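Local coordinates for TRNA threonylcarbamoyladenosine dehydratase (Escherichia coli, PDB 4D79), which catalyses the ATP-dependent dehydration of threonylcarbamoyladenosine at position 37 of tRNAs to its cyclic form and can accept sulfur from the cysteine desulfurase CsdA in vitro, at residues B[68-71]-B[75-78]; B[88-93]-B[100-105]; B[125-130]-B[137-142]; B[184-187]-B[191-194]; B[202-207]-B[250-255]. All coordinates share one frame; numbering follows the deposited sequence.

Contact 1: residues B[68-71]-B[75-78]; sequences TNTN and HALR
T70 and A76 mark the closest approach of the two backbones, CA of T70 lying 4.9 Å from CA of A76, where a 3-10 turn that includes N69 meets an irregular run in the same long loop between strand 56-60 and helix 85-96. The methyl group of A76 makes most of the contact. It points toward the turn and rests on main chain, 3.6 Å from the carbonyl carbon C of N69 and 3.7 Å from CA of T70. It also touches the first carbon of the asparagine, A76 CB to N69 CB at 3.6 Å. Alanine suits the place because its single methyl already lies at contact distance from main chain. In N69 the CG is anti to the carbonyl carbon (chi1 -59°), which carries the amide past the methyl toward H75. There OD1 lies near the plane of the imidazole at its edge, a loose 4.2 Å from CE1 of H75. The polar ends are held by others: N69 OD1 by the backbone N of C66, H75 NE2 by the carbonyl of I38, T70 OG1 by that of V67. N69 also belongs to the ATP pocket. No hydrogen bond links the two segments; instead R51 of the second subunit bonds through NH1 to both T70 O and A76 O, so a methyl spaces the two arms of the loop while a neighbouring guanidinium ties their carbonyls together.

Contact 2: residues B[88-93]-B[100-105]; sequences VMAERI and CRVTVV
A90 and I93 of helix 85-96 lie on V102, V104 and C100 of the outermost strand 101-105, the last half of a beta-alpha-beta crossover that begins with the parallel neighbour 56-60 in this Rossmann-type fold. Helix and strand run antiparallel, 178° between their directions, with the axes 8.9 Å apart at closest. The tight part centres on V102, whose two methyls divide the work. CG2 meets CG2 of I93 at 3.5 Å, closer than usual van der Waals contact, while CG1, anti to the backbone N (chi1 -174°), reaches CB of A90 at 3.6 Å. A small residue suits position 90, where the CA atoms of A90 and V102 are 6.3 Å apart. I93, one turn on, is longer: its CG2 also touches SG of C100 at 3.9 Å, and I93 packs on A50 of helix 42-51 as well. The outer side is different. E91 points from the back of the helix into solvent, R101 turns away beyond the other face of the strand, and V104, which buries less against the segment than V102, also lies on A86 and E87. R92, also off the interface, forms a salt bridge with E47. Beta-branched valines suit an extended strand, and alternate residues present an apolar face to the helix. At the margin, the last touch is CG2 of V104 against CB of A90, 3.5 Å apart.

Contact 3: residues B[125-130]-B[137-142]; sequences VIDAID and ALIAYC. With ATP (adenosine-5'-triphosphate), chain K.
D127, a buried carboxylate, is wedged among aliphatic side chains of helix 132-144: its OD2 sits 3.6 Å from CD1 of I139, the two side chains crossing at about a right angle, and its CB lies 3.8 Å from CD2 of L138. Such a place is tolerable because both oxygens have polar partners. OD1 accepts the backbone N-H of I129 at 3.1 Å in an Asx turn, nearly straight at 164°, the donor lying above the carboxylate plane. OD2 is held by a salt bridge to K135 and a hydrogen bond from T151. With alanine at this position, K135 would probably lose its charged mate and the amide of I129 its acceptor, freeing the turn that follows the strand. L138 makes the main apolar contact of the helix, its CD2 reaching CD1 of I129 at 3.8 Å and CG1 of V125 at 4.2 Å, while C142 meets the other methyl of V125 a turn later. I129 faces two ways. Its CD1 packs on the leucine, whereas CG2, anti to the backbone N, lies 3.6 Å from N7 of the adenine. A branched residue can thus join helix and nucleotide, and D127 probably helps to position it beside the base. This is the first half of a beta-alpha-beta crossover, and the loop leaving its strand, A128 to D130, lines the ATP pocket of this HesA/MoeB/ThiF-family enzyme.

Contact 4: residues B[184-187]-B[191-194]; sequences RLKS and VVKN
L185 and V191 stand side by side rather than end to end: their first carbons meet, CB to CB at 3.9 Å, and the branches run on into the interior. Each is apolar for the same reason, since this edge of helix 176-189 and the returning chain both face protein, L185 against L169 and V191 against L199 and R143. In V191 the beta carbon, rather than a methyl, is the side-chain atom nearest the leucine. The outer pair is arranged otherwise. K186 leaves the helix as a fully extended chain, its CG anti to the backbone N (chi1 175°), and this CG passes V192 at an angle, 3.7 Å from CG1, while the amine continues away from the contact. Long aliphatic stems of this kind let a lysine lie over an exposed valine and still place its charge in solvent. Between the two pairs the main chains meet. V191 N donates to L185 O at 3.0 Å with an N-H...O angle of 157°. In return V191 O receives a C-H...O contact from CA of K186 at 3.3 Å. The chain therefore folds back on the last turns of the helix soon after leaving it, on the way to strand 202-206. A backbone bond ties the returning chain to the helix. It gives the L185 carbonyl, near the helix end, a partner, with apolar carbon packed on the buried side and the lysine stem on the exposed one.

Contact 5: residues B[202-207]-B[250-255]; sequences DCVFST and FVAVSH. With K (potassium ion), chain I.
H255 and D202 are brought together by two staggered first torsions: CG of H255 is anti to the backbone N (chi1 -179°), sending the imidazole from helix 242-266 toward the strand, and CG of D202 is anti to its own carbonyl carbon, which places the carboxylate beside the ring edge. NE2 of the histidine donates to OD2 of the aspartate at 2.7 Å, with 165° at the hydrogen. The oxygen lies in the ring plane, but the carboxylate is turned to about 86° from the ring and receives the proton from above its own plane. A phenylalanine in place of H255 would probably keep the bulk but leave D202 OD2 without this donor and remove the polar tie between helix and strand. Two residues on, V204 continues the contact with carbon: CG2 lies 3.8 Å from CA of A252, and CG1 meets CG1 of V251 at 4.0 Å. Small A252 suits the closest approach of helix to strand, and branched V204 spreads over it. At the far end the strand turns to a metal site, where S206 O binds the potassium ion at 2.4 Å. A water, 3.0 Å from the metal, accepts from S206 N; Q158, Q174 and E208 supply the other ligands. One strand thus serves two kinds of polar chemistry: a short His-carboxylate hydrogen bond, which would probably help to stabilise a charged imidazole, and backbone coordination of a cation, with valine packing between.

In the fold
Contacts 2, 3 and 5 lay helices on one sheet, at its outermost strand 101-105, at central strand 124-127 and at 202-206, next to the other outermost strand. Contacts 3 and 5 share the core: I126 turns away from helix 132-144 and packs on A252 and V253, so opposite faces of its strand serve the two. Contact 4 lies about 22 Å from the chain centre, partly exposed, yet L185 reaches I139 and A140 of contact 3. Contact 1 is far out too but buried, by the second subunit as well as by V88 of contact 2. Contact 2 is purely apolar; contacts 3 and 5 add carboxylates; contact 1 sets a methyl on main chain, and contact 4 adds one backbone hydrogen bond to its apolar pairs.

Contact 1: residues B[68-71]-B[75-78]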
# COMPACT_ATOMS: atom_id res chain seq x y z
N THR B 68 -15.42 -11.74 2.26
CA THR B 68 -15.43 -10.89 1.08
C THR B 68 -14.53 -9.67 1.23
O THR B 68 -14.30 -8.98 0.23
CB THR B 68 -16.85 -10.41 0.72
OG1 THR B 68 -17.38 -9.63 1.79
CG2 THR B 68 -17.82 -11.59 0.40
N ASN B 69 -14.00 -9.41 2.45
CA ASN B 69 -12.99 -8.37 2.66
C ASN B 69 -11.61 -8.75 2.12
O ASN B 69 -10.72 -7.89 2.06
CB ASN B 69 -12.78 -8.05 4.15
CG ASN B 69 -14.03 -7.56 4.88
OD1 ASN B 69 -14.03 -7.60 6.11
ND2 ASN B 69 -15.05 -7.10 4.17
N THR B 70 -11.40 -10.00 1.73
CA THR B 70 -10.08 -10.53 1.43
C THR B 70 -9.38 -9.77 0.32
O THR B 70 -8.15 -9.67 0.34
CB THR B 70 -10.23 -12.01 1.08
OG1 THR B 70 -10.74 -12.69 2.23
CG2 THR B 70 -8.92 -12.62 0.64
N ASN B 71 -10.13 -9.24 -0.64
CA ASN B 71 -9.48 -8.60 -1.77
C ASN B 71 -8.83 -7.28 -1.42
O ASN B 71 -8.05 -6.80 -2.24
CB ASN B 71 -10.46 -8.37 -2.91
CG ASN B 71 -11.58 -7.39 -2.54
OD1 ASN B 71 -12.10 -7.43 -1.43
ND2 ASN B 71 -11.94 -6.50 -3.48
N HIS B 75 -6.43 -7.10 7.43
CA HIS B 75 -6.82 -8.01 8.51
C HIS B 75 -7.67 -9.18 8.04
O HIS B 75 -8.03 -10.03 8.86
CB HIS B 75 -7.58 -7.25 9.60
CG HIS B 75 -8.70 -6.42 9.05
ND1 HIS B 75 -9.77 -6.96 8.35
CD2 HIS B 75 -8.88 -5.08 9.04
CE1 HIS B 75 -10.56 -5.98 7.95
NE2 HIS B 75 -10.04 -4.84 8.36
N ALA B 76 -8.00 -9.24 6.75
CA ALA B 76 -8.92 -10.25 6.23
C ALA B 76 -8.10 -11.50 5.94
O ALA B 76 -7.42 -11.62 4.92
CB ALA B 76 -9.67 -9.72 5.01
N LEU B 77 -8.10 -12.39 6.92
CA LEU B 77 -7.39 -13.67 6.87
C LEU B 77 -8.38 -14.73 7.30
O LEU B 77 -9.30 -14.46 8.07
CB LEU B 77 -6.17 -13.72 7.83
CG LEU B 77 -5.09 -12.65 7.69
CD1 LEU B 77 -4.03 -12.77 8.81
CD2 LEU B 77 -4.45 -12.74 6.32
N ARG B 78 -8.12 -15.96 6.86
CA ARG B 78 -9.02 -17.08 7.14
C ARG B 78 -9.40 -17.14 8.61
O ARG B 78 -10.57 -17.31 8.96
CB ARG B 78 -8.35 -18.39 6.70
CG ARG B 78 -9.14 -19.64 6.90
CD ARG B 78 -8.27 -20.85 6.70
NE ARG B 78 -9.01 -22.08 6.94
CZ ARG B 78 -8.57 -23.29 6.65
NH1 ARG B 78 -7.36 -23.44 6.11
NH2 ARG B 78 -9.33 -24.36 6.89

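Contact 2: residues B[88-93]-B[100-105]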
# COMPACT_ATOMS: atom_id res chain seq x y z
N VAL B 88 -9.04 -6.95 15.80
CA VAL B 88 -8.03 -7.69 15.04
C VAL B 88 -6.87 -6.77 14.66
O VAL B 88 -5.69 -7.12 14.79
CB VAL B 88 -8.68 -8.32 13.79
CG1 VAL B 88 -7.60 -8.89 12.84
CG2 VAL B 88 -9.64 -9.40 14.19
N MET B 89 -7.21 -5.58 14.15
CA MET B 89 -6.19 -4.63 13.75
C MET B 89 -5.41 -4.11 14.96
O MET B 89 -4.19 -3.90 14.87
CB MET B 89 -6.84 -3.48 12.99
CG MET B 89 -5.89 -2.67 12.17
SD MET B 89 -5.11 -3.64 10.86
CE MET B 89 -3.49 -2.92 10.83
N ALA B 90 -6.06 -3.94 16.11
CA ALA B 90 -5.33 -3.50 17.30
C ALA B 90 -4.30 -4.53 17.74
O ALA B 90 -3.19 -4.18 18.13
CB ALA B 90 -6.29 -3.21 18.44
N GLU B 91 -4.67 -5.82 17.71
CA GLU B 91 -3.72 -6.86 18.09
C GLU B 91 -2.54 -6.90 17.13
O GLU B 91 -1.40 -7.17 17.54
CB GLU B 91 -4.41 -8.22 18.12
CG GLU B 91 -3.48 -9.29 18.67
CD GLU B 91 -3.00 -8.95 20.08
OE1 GLU B 91 -3.74 -8.27 20.82
OE2 GLU B 91 -1.85 -9.32 20.41
N ARG B 92 -2.80 -6.67 15.85
CA ARG B 92 -1.71 -6.59 14.89
C ARG B 92 -0.78 -5.42 15.20
O ARG B 92 0.45 -5.56 15.13
CB ARG B 92 -2.27 -6.46 13.49
CG ARG B 92 -1.21 -6.50 12.44
CD ARG B 92 -1.81 -6.54 11.03
NE ARG B 92 -0.76 -6.22 10.08
CZ ARG B 92 0.13 -7.10 9.64
NH1 ARG B 92 0.07 -8.37 10.02
NH2 ARG B 92 1.08 -6.68 8.82
N ILE B 93 -1.35 -4.25 15.53
CA ILE B 93 -0.52 -3.08 15.83
C ILE B 93 0.37 -3.37 17.04
O ILE B 93 1.54 -2.96 17.07
CB ILE B 93 -1.40 -1.84 16.03
CG1 ILE B 93 -1.97 -1.43 14.67
CG2 ILE B 93 -0.58 -0.71 16.67
CD1 ILE B 93 -3.02 -0.37 14.74
N CYS B 100 3.23 0.84 21.36
CA CYS B 100 2.18 1.74 20.86
C CYS B 100 0.95 1.64 21.76
O CYS B 100 0.53 0.55 22.14
CB CYS B 100 1.83 1.39 19.42
SG CYS B 100 0.53 2.46 18.68
N ARG B 101 0.36 2.78 22.10
CA ARG B 101 -0.87 2.78 22.91
C ARG B 101 -2.07 2.75 21.96
O ARG B 101 -2.37 3.73 21.29
CB ARG B 101 -0.91 3.99 23.84
CG ARG B 101 -2.21 4.17 24.60
CD ARG B 101 -2.05 5.21 25.74
NE ARG B 101 -1.78 6.56 25.23
CZ ARG B 101 -2.70 7.39 24.77
NH1 ARG B 101 -3.98 7.04 24.74
NH2 ARG B 101 -2.35 8.59 24.33
N VAL B 102 -2.75 1.61 21.91
CA VAL B 102 -3.83 1.39 20.96
C VAL B 102 -5.16 1.40 21.68
O VAL B 102 -5.36 0.66 22.65
CB VAL B 102 -3.66 0.06 20.21
CG1 VAL B 102 -4.72 -0.03 19.14
CG2 VAL B 102 -2.28 -0.03 19.62
N THR B 103 -6.10 2.18 21.18
CA THR B 103 -7.44 2.25 21.75
C THR B 103 -8.42 1.79 20.69
O THR B 103 -8.32 2.19 19.52
CB THR B 103 -7.77 3.67 22.20
OG1 THR B 103 -6.78 4.11 23.14
CG2 THR B 103 -9.22 3.76 22.82
N VAL B 104 -9.34 0.91 21.08
CA VAL B 104 -10.41 0.44 20.22
C VAL B 104 -11.70 1.08 20.69
O VAL B 104 -12.03 0.99 21.87
CB VAL B 104 -10.53 -1.10 20.25
CG1 VAL B 104 -11.80 -1.58 19.58
CG2 VAL B 104 -9.29 -1.72 19.61
N VAL B 105 -12.40 1.73 19.77
CA VAL B 105 -13.77 2.18 19.93
C VAL B 105 -14.66 1.28 19.07
O VAL B 105 -14.67 1.39 17.83
CB VAL B 105 -13.93 3.65 19.53
CG1 VAL B 105 -15.40 4.12 19.68
CG2 VAL B 105 -13.02 4.50 20.37

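Contact 3: residues B[125-130]-B[137-142]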
# COMPACT_ATOMS: atom_id res chain seq x y z
N VAL B 125 -6.98 13.17 12.47
CA VAL B 125 -8.04 12.20 12.21
C VAL B 125 -7.96 11.76 10.75
O VAL B 125 -7.91 12.60 9.85
CB VAL B 125 -9.43 12.78 12.55
CG1 VAL B 125 -10.53 11.76 12.23
CG2 VAL B 125 -9.49 13.18 14.05
N ILE B 126 -7.96 10.46 10.52
CA ILE B 126 -7.99 9.88 9.19
C ILE B 126 -9.38 9.28 8.98
O ILE B 126 -9.80 8.34 9.68
CB ILE B 126 -6.88 8.85 8.98
CG1 ILE B 126 -5.50 9.52 9.14
CG2 ILE B 126 -7.02 8.19 7.60
CD1 ILE B 126 -4.37 8.61 9.00
N ASP B 127 -10.13 9.88 8.09
CA ASP B 127 -11.50 9.49 7.86
C ASP B 127 -11.54 8.51 6.70
O ASP B 127 -11.32 8.89 5.54
CB ASP B 127 -12.37 10.70 7.57
CG ASP B 127 -13.64 10.31 6.87
OD1 ASP B 127 -14.16 9.24 7.21
OD2 ASP B 127 -14.12 11.07 6.01
N ALA B 128 -11.84 7.25 7.02
CA ALA B 128 -11.90 6.17 6.04
C ALA B 128 -13.27 5.51 6.08
O ALA B 128 -13.41 4.29 5.90
CB ALA B 128 -10.78 5.16 6.30
N ILE B 129 -14.29 6.32 6.33
CA ILE B 129 -15.67 5.88 6.38
C ILE B 129 -16.18 5.77 4.95
O ILE B 129 -15.96 6.66 4.12
CB ILE B 129 -16.52 6.88 7.20
CG1 ILE B 129 -16.10 6.90 8.68
CG2 ILE B 129 -17.99 6.56 7.10
CD1 ILE B 129 -16.66 8.11 9.44
N ASP B 130 -16.93 4.71 4.67
CA ASP B 130 -17.47 4.49 3.33
C ASP B 130 -18.92 4.94 3.19
O ASP B 130 -19.43 4.96 2.07
CB ASP B 130 -17.31 3.01 2.93
CG ASP B 130 -18.20 2.08 3.74
OD1 ASP B 130 -18.55 2.42 4.88
OD2 ASP B 130 -18.52 0.99 3.22
N ALA B 137 -20.98 13.80 9.20
CA ALA B 137 -20.97 14.22 10.60
C ALA B 137 -19.54 14.34 11.14
O ALA B 137 -19.22 15.28 11.87
CB ALA B 137 -21.78 13.23 11.42
N LEU B 138 -18.67 13.38 10.79
CA LEU B 138 -17.29 13.46 11.24
C LEU B 138 -16.60 14.67 10.62
O LEU B 138 -15.94 15.45 11.32
CB LEU B 138 -16.53 12.17 10.89
CG LEU B 138 -15.05 12.10 11.29
CD1 LEU B 138 -14.94 12.16 12.81
CD2 LEU B 138 -14.38 10.84 10.76
N ILE B 139 -16.75 14.86 9.31
CA ILE B 139 -16.05 15.94 8.62
C ILE B 139 -16.51 17.29 9.13
O ILE B 139 -15.68 18.18 9.38
CB ILE B 139 -16.24 15.80 7.10
CG1 ILE B 139 -15.43 14.60 6.61
CG2 ILE B 139 -15.82 17.09 6.34
CD1 ILE B 139 -15.78 14.22 5.25
N ALA B 140 -17.83 17.49 9.26
CA ALA B 140 -18.36 18.76 9.72
C ALA B 140 -17.84 19.09 11.12
O ALA B 140 -17.39 20.22 11.37
CB ALA B 140 -19.89 18.73 9.67
N TYR B 141 -17.80 18.10 12.01
CA TYR B 141 -17.30 18.32 13.36
C TYR B 141 -15.82 18.67 13.37
O TYR B 141 -15.41 19.64 14.03
CB TYR B 141 -17.57 17.10 14.23
CG TYR B 141 -17.24 17.40 15.67
CD1 TYR B 141 -18.18 18.00 16.52
CD2 TYR B 141 -15.97 17.17 16.16
CE1 TYR B 141 -17.86 18.33 17.84
CE2 TYR B 141 -15.64 17.47 17.47
CZ TYR B 141 -16.59 18.07 18.29
OH TYR B 141 -16.24 18.36 19.57
N CYS B 142 -14.97 17.89 12.66
CA CYS B 142 -13.55 18.20 12.69
C CYS B 142 -13.27 19.53 12.02
O CYS B 142 -12.44 20.30 12.51
CB CYS B 142 -12.73 17.09 12.00
SG CYS B 142 -12.80 15.59 12.98
PG ATP K . -18.73 -4.47 3.05
O1G ATP K . -18.96 -5.40 1.89
O2G ATP K . -18.61 -5.16 4.39
O3G ATP K . -19.60 -3.24 3.03
PB ATP K . -16.53 -2.78 3.68
O1B ATP K . -17.52 -1.67 3.97
O2B ATP K . -15.71 -3.43 4.78
O3B ATP K . -17.24 -3.92 2.78
PA ATP K . -14.77 -0.83 2.68
O1A ATP K . -15.72 0.16 2.02
O2A ATP K . -13.41 -1.04 2.07
O3A ATP K . -15.49 -2.26 2.59
O5' ATP K . -14.61 -0.52 4.27
C5' ATP K . -15.26 0.57 4.95
C4' ATP K . -15.14 0.56 6.48
O4' ATP K . -15.61 1.80 7.10
C3' ATP K . -15.95 -0.56 7.12
O3' ATP K . -15.14 -1.41 7.95
C2' ATP K . -16.98 0.16 7.96
O2' ATP K . -17.36 -0.58 9.11
C1' ATP K . -16.31 1.48 8.33
N9 ATP K . -17.32 2.46 8.85
C8 ATP K . -18.46 2.76 8.19
N7 ATP K . -19.22 3.67 8.86
C5 ATP K . -18.56 3.95 9.98
C6 ATP K . -18.83 4.85 11.11
N6 ATP K . -19.96 5.56 11.12
N1 ATP K . -17.95 4.92 12.12
C2 ATP K . -16.83 4.17 12.11
N3 ATP K . -16.51 3.32 11.11
C4 ATP K . -17.32 3.16 10.01

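Contact 4: residues B[184-187]-B[191-194]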
# COMPACT_ATOMS: atom_id res chain seq x y z
N ARG B 184 -24.41 16.18 1.25
CA ARG B 184 -24.91 16.03 2.61
C ARG B 184 -24.32 17.09 3.54
O ARG B 184 -25.00 17.56 4.47
CB ARG B 184 -24.61 14.64 3.16
CG ARG B 184 -25.38 14.34 4.44
CD ARG B 184 -26.86 14.17 4.13
NE ARG B 184 -27.17 12.90 3.49
CZ ARG B 184 -27.51 11.80 4.16
NH1 ARG B 184 -27.64 11.85 5.48
NH2 ARG B 184 -27.77 10.67 3.51
N LEU B 185 -23.06 17.44 3.34
CA LEU B 185 -22.47 18.49 4.16
C LEU B 185 -23.26 19.78 4.04
O LEU B 185 -23.47 20.49 5.03
CB LEU B 185 -21.01 18.73 3.77
CG LEU B 185 -20.00 17.71 4.28
CD1 LEU B 185 -18.64 17.86 3.60
CD2 LEU B 185 -19.85 17.84 5.80
N LYS B 186 -23.69 20.11 2.83
CA LYS B 186 -24.43 21.34 2.62
C LYS B 186 -25.82 21.25 3.27
O LYS B 186 -26.17 22.09 4.10
CB LYS B 186 -24.51 21.64 1.13
CG LYS B 186 -25.37 22.85 0.75
CD LYS B 186 -25.26 23.16 -0.74
CE LYS B 186 -26.26 24.22 -1.19
NZ LYS B 186 -26.02 24.67 -2.60
N SER B 187 -26.58 20.21 2.95
CA SER B 187 -27.97 20.14 3.37
C SER B 187 -28.09 19.91 4.88
O SER B 187 -28.97 20.49 5.52
CB SER B 187 -28.71 19.06 2.58
OG SER B 187 -28.18 17.77 2.85
N VAL B 191 -22.41 23.28 5.57
CA VAL B 191 -21.03 23.39 5.11
C VAL B 191 -21.05 23.60 3.60
O VAL B 191 -21.47 22.72 2.85
CB VAL B 191 -20.22 22.14 5.48
CG1 VAL B 191 -18.82 22.23 4.92
CG2 VAL B 191 -20.17 21.96 6.99
N VAL B 192 -20.56 24.76 3.17
CA VAL B 192 -20.60 25.18 1.77
C VAL B 192 -19.25 25.80 1.42
O VAL B 192 -18.48 26.21 2.30
CB VAL B 192 -21.73 26.20 1.52
CG1 VAL B 192 -23.07 25.55 1.78
CG2 VAL B 192 -21.54 27.42 2.42
N LYS B 193 -18.94 25.81 0.13
CA LYS B 193 -17.62 26.27 -0.26
C LYS B 193 -17.53 27.78 -0.12
O LYS B 193 -18.52 28.50 -0.18
CB LYS B 193 -17.27 25.80 -1.67
CG LYS B 193 -18.19 26.20 -2.79
CD LYS B 193 -18.00 25.21 -3.94
CE LYS B 193 -18.84 25.56 -5.15
NZ LYS B 193 -18.90 24.44 -6.12
N ASN B 194 -16.31 28.24 0.11
CA ASN B 194 -16.04 29.63 0.46
C ASN B 194 -15.83 30.44 -0.81
O ASN B 194 -16.13 29.99 -1.92
CB ASN B 194 -14.85 29.71 1.42
CG ASN B 194 -13.54 29.29 0.77
OD1 ASN B 194 -13.44 29.16 -0.45
ND2 ASN B 194 -12.53 29.06 1.59

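Contact 5: residues B[202-207]-B[250-255]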
# COMPACT_ATOMS: atom_id res chain seq x y z
N ASP B 202 -9.29 18.41 3.32
CA ASP B 202 -8.32 17.74 2.46
C ASP B 202 -8.84 16.35 2.15
O ASP B 202 -9.23 15.61 3.06
CB ASP B 202 -6.93 17.57 3.09
CG ASP B 202 -6.21 18.88 3.36
OD1 ASP B 202 -6.60 19.92 2.78
OD2 ASP B 202 -5.22 18.87 4.16
N CYS B 203 -8.81 15.97 0.87
CA CYS B 203 -9.45 14.73 0.43
C CYS B 203 -8.53 13.94 -0.50
O CYS B 203 -8.05 14.47 -1.51
CB CYS B 203 -10.76 15.03 -0.29
SG CYS B 203 -11.69 13.51 -0.64
N VAL B 204 -8.32 12.66 -0.18
CA VAL B 204 -7.61 11.76 -1.08
C VAL B 204 -8.60 11.22 -2.12
O VAL B 204 -9.67 10.71 -1.77
CB VAL B 204 -6.98 10.59 -0.30
CG1 VAL B 204 -6.18 9.67 -1.28
CG2 VAL B 204 -6.09 11.09 0.86
N PHE B 205 -8.25 11.35 -3.38
CA PHE B 205 -9.09 10.89 -4.48
C PHE B 205 -8.17 10.47 -5.62
O PHE B 205 -6.95 10.58 -5.52
CB PHE B 205 -10.06 11.98 -4.94
CG PHE B 205 -9.42 12.98 -5.84
CD1 PHE B 205 -8.47 13.85 -5.35
CD2 PHE B 205 -9.73 13.04 -7.18
CE1 PHE B 205 -7.81 14.76 -6.19
CE2 PHE B 205 -9.08 13.95 -8.02
CZ PHE B 205 -8.13 14.80 -7.52
N SER B 206 -8.76 9.98 -6.71
CA SER B 206 -8.01 9.63 -7.90
C SER B 206 -8.63 10.26 -9.15
O SER B 206 -9.85 10.34 -9.27
CB SER B 206 -7.92 8.14 -8.03
OG SER B 206 -7.38 7.81 -9.28
N THR B 207 -7.77 10.72 -10.06
CA THR B 207 -8.24 11.27 -11.33
C THR B 207 -8.72 10.20 -12.28
O THR B 207 -9.26 10.54 -13.32
CB THR B 207 -7.16 12.07 -12.04
OG1 THR B 207 -5.95 11.30 -12.12
CG2 THR B 207 -6.88 13.38 -11.27
N PHE B 250 -2.32 4.95 2.40
CA PHE B 250 -0.93 5.37 2.53
C PHE B 250 -0.75 6.83 2.16
O PHE B 250 0.00 7.56 2.84
CB PHE B 250 0.00 4.50 1.68
CG PHE B 250 0.09 3.08 2.12
CD1 PHE B 250 -0.30 2.69 3.38
CD2 PHE B 250 0.60 2.11 1.25
CE1 PHE B 250 -0.22 1.39 3.78
CE2 PHE B 250 0.69 0.79 1.66
CZ PHE B 250 0.31 0.43 2.89
N VAL B 251 -1.45 7.30 1.12
CA VAL B 251 -1.37 8.71 0.76
C VAL B 251 -1.98 9.57 1.86
O VAL B 251 -1.46 10.65 2.20
CB VAL B 251 -2.03 8.95 -0.60
CG1 VAL B 251 -2.26 10.44 -0.83
CG2 VAL B 251 -1.20 8.35 -1.72
N ALA B 252 -3.09 9.13 2.44
CA ALA B 252 -3.67 9.87 3.57
C ALA B 252 -2.68 10.01 4.74
O ALA B 252 -2.55 11.09 5.31
CB ALA B 252 -4.95 9.19 4.04
N VAL B 253 -1.99 8.93 5.10
CA VAL B 253 -1.02 8.99 6.22
C VAL B 253 0.14 9.91 5.88
O VAL B 253 0.50 10.80 6.67
CB VAL B 253 -0.55 7.57 6.58
CG1 VAL B 253 0.60 7.55 7.52
CG2 VAL B 253 -1.72 6.82 7.21
N SER B 254 0.71 9.77 4.68
CA SER B 254 1.83 10.61 4.28
C SER B 254 1.44 12.08 4.29
O SER B 254 2.24 12.94 4.69
CB SER B 254 2.33 10.23 2.90
OG SER B 254 3.08 9.02 2.92
N HIS B 255 0.22 12.39 3.84
CA HIS B 255 -0.26 13.76 3.87
C HIS B 255 -0.35 14.27 5.31
O HIS B 255 0.11 15.37 5.64
CB HIS B 255 -1.62 13.84 3.18
CG HIS B 255 -2.19 15.23 3.13
ND1 HIS B 255 -1.81 16.16 2.20
CD2 HIS B 255 -3.09 15.84 3.93
CE1 HIS B 255 -2.49 17.28 2.39
NE2 HIS B 255 -3.27 17.12 3.44
K K I . -11.62 8.71 -9.47
O HOH W 1 -11.57 8.94 -6.49